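Local coordinates for protein 3,4-dihydroxybenzoate decarboxylase (Enterobacter cloacae, PDB 5NY5) that probably catalyses the reversible decarboxylation of 3,4-dihydroxybenzoate to catechol as a prenylated-flavin-dependent enzyme of the UbiD family, at residues 366-371 / 382-387; 403-408 / 418-423. All blocks are in the same frame, centred on the assembly; numbering follows the deposited sequence.

How the interactions relate
Both contacts belong to the UbiD C-terminal domain and lie away from the flavin and manganese sites, their centres about 13 Å apart. Both are buried. In interaction 1, strand 365-370, inside the five-stranded sheet, meets the next helix of its beta-alpha-beta unit, with apolar side chains packing on each other and on helix backbone. Interaction 2 is built from loop 403-408, which follows the last strand of that unit, and the end of helix 410-419; there a charged pair does the holding, and of the touching residues the aspartate alone is partly exposed. They share no segment but adjoin: Gln369 NE2, whose side chain leaves the strand away from helix 380-391, makes a weak hydrogen bond to Val405 O at 2.7 Å.

Interaction 1. Residues 366-371 / 382-387; sequences GILQVK and GQAALI
Leu368 and Val370 rest on Ala384 where strand 365-370 meets helix 380-391, the first two elements of a beta-alpha-beta unit that strand 397-401 completes. The two short segments run nearly antiparallel, at 143°, and their axes come within 9.9 Å of each other, the return geometry expected of a helix laid back over its sheet.

The side-chain packing is apolar and small, burying 108 Å² over both sides. Leu368 and Val370, two residues apart on the strand, both send their CB toward the helix, whereas the intervening Gln369 faces elsewhere. Alanine on the helix keeps the backbones close: Leu368 CA and Ala385 CA are 7.7 Å apart. Ala384 CB serves both strand residues, meeting Leu368 CD2 at 4.0 Å and, more loosely, Val370 CG1 at 4.5 Å. Ala385 turns past the leucine and touches Ile398 and Leu400 of strand 397-401, so one helical turn spans neighbouring parallel strands.

Backbone hydrogen bonds stay within each layer. Leu386 N bonds to Gly382 O in the helix, while Leu368 pairs with Ile399 and Val401 in the sheet. Beyond this helix lies a second subunit, on whose Ala390 Ile387 packs.

Of the two leucine methyls, CD2 does the touching, carried to Ala384 by a chi1 of -91° and a chi2 of 62°: it meets helix backbone as well as side chain, lying 3.6 Å from Ala384 O.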
ATOM      1  N   GLY A 366     -20.300 -13.338  -2.550  1.00 36.46           N
ATOM      2  CA  GLY A 366     -20.602 -14.290  -1.504  1.00 36.68           C
ATOM      3  C   GLY A 366     -20.639 -13.663  -0.128  1.00 36.46           C
ATOM      4  O   GLY A 366     -19.717 -12.942   0.264  1.00 36.04           O
ATOM      5  N   ILE A 367     -21.707 -13.927   0.615  1.00 36.82           N
ATOM      6  CA  ILE A 367     -21.886 -13.414   1.967  1.00 36.77           C
ATOM      7  C   ILE A 367     -21.768 -14.591   2.922  1.00 37.03           C
ATOM      8  O   ILE A 367     -22.483 -15.587   2.776  1.00 37.50           O
ATOM      9  CB  ILE A 367     -23.244 -12.710   2.130  1.00 37.10           C
ATOM     10  CG1 ILE A 367     -23.581 -11.892   0.881  1.00 37.08           C
ATOM     11  CG2 ILE A 367     -23.249 -11.839   3.372  1.00 37.03           C
ATOM     12  CD1 ILE A 367     -22.623 -10.765   0.598  1.00 36.61           C
ATOM     13  N   LEU A 368     -20.871 -14.482   3.895  1.00 36.81           N
ATOM     14  CA  LEU A 368     -20.606 -15.561   4.834  1.00 37.10           C
ATOM     15  C   LEU A 368     -20.944 -15.107   6.243  1.00 37.24           C
ATOM     16  O   LEU A 368     -20.478 -14.056   6.692  1.00 46.19           O
ATOM     17  CB  LEU A 368     -19.151 -16.020   4.754  1.00 36.87           C
ATOM     18  CG  LEU A 368     -18.848 -17.153   3.769  1.00 37.50           C
ATOM     19  CD1 LEU A 368     -19.153 -16.754   2.336  1.00 36.95           C
ATOM     20  CD2 LEU A 368     -17.400 -17.594   3.903  1.00 36.98           C
ATOM     21  N   GLN A 369     -21.752 -15.902   6.934  1.00 37.78           N
ATOM     22  CA  GLN A 369     -22.165 -15.627   8.303  1.00 38.07           C
ATOM     23  C   GLN A 369     -21.445 -16.611   9.210  1.00 38.33           C
ATOM     24  O   GLN A 369     -21.723 -17.815   9.171  1.00 42.19           O
ATOM     25  CB  GLN A 369     -23.677 -15.747   8.451  1.00 38.59           C
ATOM     26  CG  GLN A 369     -24.208 -15.251   9.776  1.00 38.93           C
ATOM     27  CD  GLN A 369     -25.696 -15.472   9.913  1.00 39.53           C
ATOM     28  OE1 GLN A 369     -26.189 -16.570   9.667  1.00 39.92           O
ATOM     29  NE2 GLN A 369     -26.421 -14.429  10.298  1.00 39.69           N
ATOM     30  N   VAL A 370     -20.521 -16.105  10.020  1.00 38.15           N
ATOM     31  CA  VAL A 370     -19.738 -16.938  10.918  1.00 38.45           C
ATOM     32  C   VAL A 370     -20.057 -16.542  12.350  1.00 38.84           C
ATOM     33  O   VAL A 370     -20.624 -15.482  12.620  1.00 38.78           O
ATOM     34  CB  VAL A 370     -18.225 -16.824  10.649  1.00 38.04           C
ATOM     35  CG1 VAL A 370     -17.911 -17.244   9.226  1.00 37.76           C
ATOM     36  CG2 VAL A 370     -17.747 -15.405  10.909  1.00 37.62           C
ATOM     37  N   LYS A 371     -19.679 -17.419  13.276  1.00 39.33           N
ATOM     38  CA  LYS A 371     -19.872 -17.191  14.703  1.00 39.82           C
ATOM     39  C   LYS A 371     -18.569 -17.510  15.419  1.00 39.96           C
ATOM     40  O   LYS A 371     -18.168 -18.674  15.493  1.00 42.11           O
ATOM     41  CB  LYS A 371     -21.018 -18.042  15.250  1.00 40.55           C
ATOM     42  CG  LYS A 371     -21.273 -17.863  16.736  1.00 41.17           C
ATOM     43  CD  LYS A 371     -22.372 -18.800  17.218  1.00 41.95           C
ATOM     44  CE  LYS A 371     -22.674 -18.596  18.694  1.00 44.73           C
ATOM     45  NZ  LYS A 371     -23.622 -19.624  19.207  1.00 49.60           N
ATOM     46  N   GLY A 382     -11.087 -15.112   7.887  1.00 36.11           N
ATOM     47  CA  GLY A 382     -10.375 -15.042   6.627  1.00 35.80           C
ATOM     48  C   GLY A 382     -10.119 -16.409   6.033  1.00 36.16           C
ATOM     49  O   GLY A 382     -10.126 -16.570   4.810  1.00 36.04           O
ATOM     50  N   GLN A 383      -9.890 -17.411   6.882  1.00 40.08           N
ATOM     51  CA  GLN A 383      -9.793 -18.779   6.391  1.00 38.44           C
ATOM     52  C   GLN A 383     -11.082 -19.199   5.701  1.00 38.85           C
ATOM     53  O   GLN A 383     -11.048 -19.830   4.640  1.00 44.67           O
ATOM     54  CB  GLN A 383      -9.463 -19.729   7.541  1.00 40.09           C
ATOM     55  CG  GLN A 383      -9.211 -21.163   7.107  1.00 41.86           C
ATOM     56  CD  GLN A 383      -7.987 -21.296   6.218  1.00 40.31           C
ATOM     57  OE1 GLN A 383      -7.010 -20.565   6.372  1.00 40.84           O
ATOM     58  NE2 GLN A 383      -8.038 -22.230   5.278  1.00 45.51           N
ATOM     59  N   ALA A 384     -12.229 -18.837   6.279  1.00 37.19           N
ATOM     60  CA  ALA A 384     -13.508 -19.163   5.656  1.00 37.33           C
ATOM     61  C   ALA A 384     -13.651 -18.489   4.299  1.00 36.88           C
ATOM     62  O   ALA A 384     -14.193 -19.080   3.358  1.00 37.13           O
ATOM     63  CB  ALA A 384     -14.659 -18.759   6.576  1.00 37.38           C
ATOM     64  N   ALA A 385     -13.169 -17.249   4.178  1.00 43.47           N
ATOM     65  CA  ALA A 385     -13.243 -16.547   2.902  1.00 35.95           C
ATOM     66  C   ALA A 385     -12.332 -17.189   1.866  1.00 36.08           C
ATOM     67  O   ALA A 385     -12.696 -17.295   0.690  1.00 36.13           O
ATOM     68  CB  ALA A 385     -12.886 -15.074   3.093  1.00 35.43           C
ATOM     69  N   LEU A 386     -11.146 -17.627   2.286  1.00 36.21           N
ATOM     70  CA  LEU A 386     -10.239 -18.298   1.361  1.00 36.45           C
ATOM     71  C   LEU A 386     -10.815 -19.624   0.880  1.00 37.11           C
ATOM     72  O   LEU A 386     -10.612 -20.008  -0.277  1.00 37.34           O
ATOM     73  CB  LEU A 386      -8.882 -18.512   2.023  1.00 38.66           C
ATOM     74  CG  LEU A 386      -8.149 -17.228   2.412  1.00 36.02           C
ATOM     75  CD1 LEU A 386      -6.855 -17.545   3.138  1.00 36.27           C
ATOM     76  CD2 LEU A 386      -7.885 -16.384   1.183  1.00 35.62           C
ATOM     77  N   ILE A 387     -11.528 -20.339   1.748  1.00 37.52           N
ATOM     78  CA  ILE A 387     -12.108 -21.614   1.343  1.00 38.25           C
ATOM     79  C   ILE A 387     -13.174 -21.396   0.278  1.00 38.21           C
ATOM     80  O   ILE A 387     -13.218 -22.106  -0.733  1.00 38.69           O
ATOM     81  CB  ILE A 387     -12.667 -22.365   2.564  1.00 38.74           C
ATOM     82  CG1 ILE A 387     -11.542 -22.734   3.526  1.00 38.97           C
ATOM     83  CG2 ILE A 387     -13.392 -23.616   2.126  1.00 39.56           C
ATOM     84  CD1 ILE A 387     -12.030 -23.288   4.844  1.00 39.42           C
TER

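Interaction 2. Residues 403-408 / 418-423; sequences EDVDIF and TTRMQG
Val405 and Arg420 carry the nearest CA atoms of the two segments, still 11.0 Å apart, so side chains must bridge the separation; Arg420 is also the first residue to leave helical backbone angles at the end of helix 410-419. Arg420 does most of the bridging, its chain extended from CG to NE and reaching for loop 403-408.

Its guanidinium meets the Asp404 carboxylate end-on in a two-bond salt bridge. NH1 donates to Asp404 OD1 at 2.9 Å, with an N-H...O angle of 173°, and NH2 donates to Asp404 OD2 at 3.0 Å. The planes of the two groups differ by 21°, so they are nearly coplanar; OD2 uses its syn lone pair, and OD1 is approached from the syn side with some tilt. On the aspartate, chi1 of 64° sets CG between the backbone N and carbonyl carbon and brings the carboxylate round to the arginine.

Val405 adds an apolar flank, its CG2 lying 3.6 Å from Arg420 NH1 obliquely to the guanidinium. A second bond from Arg420 NH2, to Phe473 O, further fixes the group's rotation and ties in the chain's C-terminal part. Trp415 of the helix touches both Val405 and Arg420. The two bonds to Asp404 make a bidentate, end-on Asp-Arg salt bridge, which joins the loop after strand 397-401 to the end of helix 410-419 in the UbiD C-terminal domain.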
ATOM      1  N   GLU A 403     -23.143 -13.621  13.390  1.00 39.38           N
ATOM      2  CA  GLU A 403     -24.420 -14.321  13.416  1.00 39.90           C
ATOM      3  C   GLU A 403     -25.600 -13.408  13.725  1.00 40.29           C
ATOM      4  O   GLU A 403     -26.744 -13.833  13.546  1.00 40.71           O
ATOM      5  CB  GLU A 403     -24.371 -15.467  14.430  1.00 40.46           C
ATOM      6  CG  GLU A 403     -24.278 -15.034  15.888  1.00 40.93           C
ATOM      7  CD  GLU A 403     -22.865 -14.687  16.319  1.00 43.00           C
ATOM      8  OE1 GLU A 403     -22.052 -14.299  15.456  1.00 43.96           O
ATOM      9  OE2 GLU A 403     -22.560 -14.810  17.525  1.00 48.20           O
ATOM     10  N   ASP A 404     -25.362 -12.176  14.175  1.00 40.25           N
ATOM     11  CA  ASP A 404     -26.441 -11.235  14.441  1.00 40.72           C
ATOM     12  C   ASP A 404     -26.688 -10.286  13.273  1.00 40.37           C
ATOM     13  O   ASP A 404     -27.266  -9.213  13.463  1.00 40.71           O
ATOM     14  CB  ASP A 404     -26.160 -10.452  15.724  1.00 41.13           C
ATOM     15  CG  ASP A 404     -24.924  -9.584  15.625  1.00 43.26           C
ATOM     16  OD1 ASP A 404     -24.101  -9.810  14.714  1.00 39.96           O
ATOM     17  OD2 ASP A 404     -24.773  -8.679  16.472  1.00 41.02           O
ATOM     18  N   VAL A 405     -26.273 -10.663  12.071  1.00 39.79           N
ATOM     19  CA  VAL A 405     -26.475  -9.865  10.869  1.00 39.50           C
ATOM     20  C   VAL A 405     -27.265 -10.703   9.878  1.00 39.57           C
ATOM     21  O   VAL A 405     -26.871 -11.829   9.563  1.00 39.38           O
ATOM     22  CB  VAL A 405     -25.139  -9.409  10.255  1.00 38.80           C
ATOM     23  CG1 VAL A 405     -25.369  -8.745   8.912  1.00 38.56           C
ATOM     24  CG2 VAL A 405     -24.420  -8.470  11.195  1.00 38.84           C
ATOM     25  N   ASP A 406     -28.372 -10.154   9.389  1.00 40.94           N
ATOM     26  CA  ASP A 406     -29.235 -10.839   8.428  1.00 41.70           C
ATOM     27  C   ASP A 406     -28.573 -10.780   7.058  1.00 41.16           C
ATOM     28  O   ASP A 406     -28.613  -9.752   6.380  1.00 43.73           O
ATOM     29  CB  ASP A 406     -30.618 -10.200   8.409  1.00 43.98           C
ATOM     30  CG  ASP A 406     -31.603 -10.956   7.533  1.00 45.37           C
ATOM     31  OD1 ASP A 406     -31.383 -12.157   7.284  1.00 44.91           O
ATOM     32  OD2 ASP A 406     -32.604 -10.350   7.099  1.00 51.02           O
ATOM     33  N   ILE A 407     -27.974 -11.894   6.635  1.00 39.28           N
ATOM     34  CA  ILE A 407     -27.181 -11.900   5.409  1.00 38.77           C
ATOM     35  C   ILE A 407     -28.019 -11.793   4.147  1.00 39.00           C
ATOM     36  O   ILE A 407     -27.460 -11.601   3.064  1.00 47.09           O
ATOM     37  CB  ILE A 407     -26.304 -13.163   5.324  1.00 38.54           C
ATOM     38  CG1 ILE A 407     -27.166 -14.417   5.184  1.00 39.09           C
ATOM     39  CG2 ILE A 407     -25.428 -13.269   6.545  1.00 38.37           C
ATOM     40  CD1 ILE A 407     -26.357 -15.685   4.996  1.00 39.03           C
ATOM     41  N   PHE A 408     -29.339 -11.918   4.251  1.00 40.56           N
ATOM     42  CA  PHE A 408     -30.225 -11.741   3.110  1.00 41.21           C
ATOM     43  C   PHE A 408     -30.783 -10.329   3.022  1.00 43.58           C
ATOM     44  O   PHE A 408     -31.487 -10.013   2.058  1.00 43.10           O
ATOM     45  CB  PHE A 408     -31.369 -12.758   3.168  1.00 41.41           C
ATOM     46  CG  PHE A 408     -30.905 -14.182   3.165  1.00 41.09           C
ATOM     47  CD1 PHE A 408     -30.659 -14.840   1.973  1.00 41.10           C
ATOM     48  CD2 PHE A 408     -30.697 -14.860   4.354  1.00 42.05           C
ATOM     49  CE1 PHE A 408     -30.219 -16.145   1.965  1.00 41.25           C
ATOM     50  CE2 PHE A 408     -30.259 -16.168   4.352  1.00 41.67           C
ATOM     51  CZ  PHE A 408     -30.019 -16.811   3.155  1.00 41.38           C
ATOM     52  N   THR A 418     -20.553  -0.565   7.669  1.00 37.98           N
ATOM     53  CA  THR A 418     -20.481   0.809   8.148  1.00 38.57           C
ATOM     54  C   THR A 418     -19.956   0.908   9.574  1.00 38.86           C
ATOM     55  O   THR A 418     -19.088   1.738   9.856  1.00 39.02           O
ATOM     56  CB  THR A 418     -21.864   1.468   8.047  1.00 39.31           C
ATOM     57  OG1 THR A 418     -22.171   1.731   6.674  1.00 39.19           O
ATOM     58  CG2 THR A 418     -21.901   2.766   8.815  1.00 40.13           C
ATOM     59  N   THR A 419     -20.449   0.068  10.481  1.00 39.01           N
ATOM     60  CA  THR A 419     -20.110   0.169  11.894  1.00 39.46           C
ATOM     61  C   THR A 419     -19.173  -0.926  12.376  1.00 38.98           C
ATOM     62  O   THR A 419     -18.783  -0.909  13.546  1.00 39.36           O
ATOM     63  CB  THR A 419     -21.380   0.146  12.751  1.00 40.22           C
ATOM     64  OG1 THR A 419     -21.935  -1.175  12.746  1.00 39.94           O
ATOM     65  CG2 THR A 419     -22.406   1.127  12.209  1.00 40.78           C
ATOM     66  N   ARG A 420     -18.811  -1.879  11.524  1.00 38.25           N
ATOM     67  CA  ARG A 420     -17.979  -3.008  11.918  1.00 37.88           C
ATOM     68  C   ARG A 420     -16.845  -3.200  10.929  1.00 45.83           C
ATOM     69  O   ARG A 420     -16.495  -4.325  10.559  1.00 36.77           O
ATOM     70  CB  ARG A 420     -18.815  -4.277  12.051  1.00 37.87           C
ATOM     71  CG  ARG A 420     -19.748  -4.254  13.243  1.00 38.60           C
ATOM     72  CD  ARG A 420     -20.651  -5.466  13.284  1.00 38.66           C
ATOM     73  NE  ARG A 420     -21.364  -5.543  14.553  1.00 39.40           N
ATOM     74  CZ  ARG A 420     -22.200  -6.517  14.884  1.00 39.65           C
ATOM     75  NH1 ARG A 420     -22.436  -7.506  14.036  1.00 39.25           N
ATOM     76  NH2 ARG A 420     -22.800  -6.500  16.065  1.00 40.39           N
HETATM   77  N   MSE A 421     -16.237  -2.101  10.505  1.00 38.52           N
HETATM   78  CA  MSE A 421     -15.268  -2.148   9.428  1.00 36.59           C
HETATM   79  C   MSE A 421     -14.448  -0.867   9.350  1.00 36.74           C
HETATM   80  O   MSE A 421     -14.988   0.233   9.423  1.00 37.22           O
HETATM   81  CB  MSE A 421     -15.989  -2.382   8.104  1.00 36.29           C
HETATM   82  CG  MSE A 421     -15.266  -3.285   7.140  1.00 48.34           C
HETATM   83 SE   MSE A 421     -15.681  -2.809   5.311  1.00 79.53          SE
HETATM   84  CE  MSE A 421     -14.957  -1.005   5.334  1.00 44.66           C
ATOM     85  N   GLN A 422     -13.136  -1.017   9.197  1.00 36.41           N
ATOM     86  CA  GLN A 422     -12.236   0.100   8.947  1.00 36.51           C
ATOM     87  C   GLN A 422     -11.499  -0.168   7.644  1.00 35.93           C
ATOM     88  O   GLN A 422     -10.853  -1.209   7.498  1.00 35.52           O
ATOM     89  CB  GLN A 422     -11.262   0.294  10.109  1.00 36.84           C
ATOM     90  CG  GLN A 422     -11.907   0.891  11.359  1.00 37.61           C
ATOM     91  CD  GLN A 422     -12.328   2.347  11.177  1.00 38.15           C
ATOM     92  OE1 GLN A 422     -11.821   3.049  10.304  1.00 43.23           O
ATOM     93  NE2 GLN A 422     -13.256   2.804  12.007  1.00 38.85           N
ATOM     94  N   GLY A 423     -11.599   0.773   6.703  1.00 35.97           N
ATOM     95  CA  GLY A 423     -11.122   0.532   5.352  1.00 35.49           C
ATOM     96  C   GLY A 423      -9.650   0.176   5.260  1.00 35.19           C
ATOM     97  O   GLY A 423      -9.238  -0.533   4.340  1.00 37.43           O
TER